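Lysozyme, putative (PDB 2WAG) is a family GH25 lysozyme that probably cleaves bacterial cell-wall peptidoglycan, hydrolysing its glycosidic bonds with retention of anomeric configuration. Local coordinates at residues A45-F51 against T84-F89. Sequence-based numbering, arbitrary orientation. Where two conformers were deposited one is given.
With SO4 (sulfate ion), chain G.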
loop_
_atom_site.group_PDB
_atom_site.type_symbol
_atom_site.label_atom_id
_atom_site.label_comp_id
_atom_site.label_asym_id
_atom_site.label_seq_id
_atom_site.Cartn_x
_atom_site.Cartn_y
_atom_site.Cartn_z
ATOM N N ALA A 45 2.437 18.456 3.217
ATOM C CA ALA A 45 2.143 19.642 4.012
ATOM C C ALA A 45 0.694 19.675 4.445
ATOM O O ALA A 45 0.408 19.784 5.636
ATOM C CB ALA A 45 2.482 20.898 3.208
ATOM N N THR A 46 -0.212 19.625 3.483
ATOM C CA THR A 46 -1.615 19.928 3.721
ATOM C C THR A 46 -2.509 18.894 3.053
ATOM O O THR A 46 -2.093 18.155 2.118
ATOM C CB THR A 46 -1.966 21.339 3.183
ATOM O OG1 THR A 46 -1.424 21.483 1.864
ATOM C CG2 THR A 46 -1.361 22.389 4.045
ATOM N N GLU A 47 -3.759 18.858 3.508
ATOM C CA GLU A 47 -4.791 18.066 2.864
ATOM C C GLU A 47 -6.093 18.835 2.915
ATOM O O GLU A 47 -6.423 19.438 3.942
ATOM C CB GLU A 47 -4.937 16.664 3.500
ATOM C CG GLU A 47 -6.047 15.827 2.862
ATOM C CD GLU A 47 -6.021 14.361 3.250
ATOM O OE1 GLU A 47 -5.132 13.940 4.010
ATOM O OE2 GLU A 47 -6.925 13.639 2.788
ATOM N N GLY A 48 -6.829 18.829 1.812
ATOM C CA GLY A 48 -8.116 19.519 1.770
ATOM C C GLY A 48 -8.025 20.977 2.157
ATOM O O GLY A 48 -7.028 21.645 1.910
ATOM N N SER A 49 -9.071 21.517 2.766
ATOM C CA SER A 49 -9.064 22.963 2.943
ATOM C C SER A 49 -8.675 23.366 4.372
ATOM O O SER A 49 -8.607 24.551 4.644
ATOM C CB SER A 49 -10.385 23.623 2.436
ATOM O OG SER A 49 -10.530 23.605 1.003
ATOM N N ALA A 50 -8.354 22.421 5.259
ATOM C CA ALA A 50 -7.991 22.810 6.614
ATOM C C ALA A 50 -6.959 21.942 7.342
ATOM O O ALA A 50 -6.484 22.302 8.419
ATOM C CB ALA A 50 -9.263 22.926 7.454
ATOM N N PHE A 51 -6.564 20.816 6.752
ATOM C CA PHE A 51 -5.700 19.893 7.462
ATOM C C PHE A 51 -4.211 20.175 7.220
ATOM O O PHE A 51 -3.806 20.484 6.096
ATOM C CB PHE A 51 -6.042 18.443 7.075
ATOM C CG PHE A 51 -5.206 17.413 7.757
ATOM C CD1 PHE A 51 -5.602 16.860 8.976
ATOM C CD2 PHE A 51 -4.008 16.985 7.186
ATOM C CE1 PHE A 51 -4.824 15.882 9.600
ATOM C CE2 PHE A 51 -3.231 16.013 7.807
ATOM C CZ PHE A 51 -3.627 15.475 9.010
ATOM N N THR A 84 -9.746 27.323 -1.943
ATOM C CA THR A 84 -9.488 27.158 -0.528
ATOM C C THR A 84 -8.339 26.173 -0.262
ATOM O O THR A 84 -7.528 26.367 0.629
ATOM C CB THR A 84 -10.774 26.739 0.199
ATOM O OG1 THR A 84 -11.333 25.576 -0.427
ATOM C CG2 THR A 84 -11.765 27.837 0.058
ATOM N N GLN A 85 -8.277 25.120 -1.074
ATOM C CA GLN A 85 -7.169 24.171 -0.945
ATOM C C GLN A 85 -5.829 24.826 -1.296
ATOM O O GLN A 85 -4.850 24.611 -0.600
ATOM C CB GLN A 85 -7.437 22.948 -1.808
ATOM C CG GLN A 85 -8.621 22.133 -1.294
ATOM C CD GLN A 85 -8.733 20.809 -1.969
ATOM O OE1 GLN A 85 -7.876 19.940 -1.792
ATOM N NE2 GLN A 85 -9.777 20.632 -2.773
ATOM N N ALA A 86 -5.798 25.642 -2.365
ATOM C CA ALA A 86 -4.571 26.357 -2.720
ATOM C C ALA A 86 -4.156 27.320 -1.609
ATOM O O ALA A 86 -2.981 27.440 -1.271
ATOM C CB ALA A 86 -4.761 27.131 -4.012
ATOM N N GLU A 87 -5.144 28.033 -1.062
ATOM C CA GLU A 87 -4.857 28.967 0.015
ATOM C C GLU A 87 -4.272 28.255 1.225
ATOM O O GLU A 87 -3.377 28.772 1.903
ATOM C CB GLU A 87 -6.133 29.736 0.415
ATOM C CG GLU A 87 -6.570 30.769 -0.635
ATOM C CD GLU A 87 -8.002 31.284 -0.480
ATOM O OE1 GLU A 87 -8.861 30.641 0.167
ATOM O OE2 GLU A 87 -8.286 32.356 -1.060
ATOM N N GLN A 88 -4.731 27.033 1.464
ATOM C CA GLN A 88 -4.198 26.272 2.568
ATOM C C GLN A 88 -2.744 25.820 2.358
ATOM O O GLN A 88 -1.901 25.956 3.242
ATOM C CB GLN A 88 -5.144 25.129 2.856
ATOM C CG GLN A 88 -6.090 25.533 3.969
ATOM C CD GLN A 88 -5.366 25.655 5.306
ATOM O OE1 GLN A 88 -5.195 26.749 5.853
ATOM N NE2 GLN A 88 -4.925 24.520 5.818
ATOM N N PHE A 89 -2.437 25.306 1.169
ATOM C CA PHE A 89 -1.050 24.959 0.889
ATOM C C PHE A 89 -0.165 26.214 1.001
ATOM O O PHE A 89 0.886 26.187 1.626
ATOM C CB PHE A 89 -0.981 24.333 -0.499
ATOM C CG PHE A 89 0.390 23.842 -0.902
ATOM C CD1 PHE A 89 0.804 22.546 -0.577
ATOM C CD2 PHE A 89 1.256 24.651 -1.628
ATOM C CE1 PHE A 89 2.047 22.076 -0.993
ATOM C CE2 PHE A 89 2.513 24.192 -2.029
ATOM C CZ PHE A 89 2.894 22.889 -1.729
HETATM S S SO4 G . -12.194 18.951 2.990
HETATM O O1 SO4 G . -11.798 17.554 3.062
HETATM O O2 SO4 G . -11.283 20.023 3.376
HETATM O O3 SO4 G . -13.603 19.213 3.314
HETATM O O4 SO4 G . -12.205 19.118 1.518
HETATM O O HOH W 1 -8.467 27.049 2.928
#
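Strand-to-helix packing joins T46 to F89, and just past the strand end a polar seam joins S49 to T84 of helix 82-92. The strand 45-47 and helix 84-89 axes run nearly antiparallel, at 159°, and approach to 8.3 Å. At the buried end T46 and F89 cross at about a right angle. T46 OG1 lies 3.5 Å from F89 CD1, at the ring edge and near its plane; a chi1 of 47° sets this hydroxyl between the backbone N and the carbonyl carbon, and no hydrogen-bond partner for it is found in the model. T46 CG2 packs against Q88 O at 3.7 Å.

Helix 82-92 connects parallel strands 69-75 and 103-106 as a beta-alpha-beta crossover of the TIM-barrel-type fold of GH25 enzymes, and strand 40-47, the parallel neighbour of 69-75, packs against that helix. Helix 119-137 touches Q85 and F89 as well.

In the turn, S49 OG and T84 OG1 are 2.6 Å apart and hydrogen-bonded in the conformers given; since both residues were deposited in two conformers, this bond is provisional. S49 OG also bonds S80 OG, and T84 OG1 also bonds K81 O. A water donates to both S49 O and T84 O, adding a second link between turn and helix. The extended Q85 chain runs past G48, its OE1 3.6 Å from G48 CA while accepting a bond from S77 N. G48 has positive phi, and its CA lies 3.6 Å from O2 of a sulfate, probably from the crystallisation liquor. S49 N donates to sulfate O2 at 2.7 Å, nearly straight at 170°, and S77 and S80 hydroxyls bind the same ion.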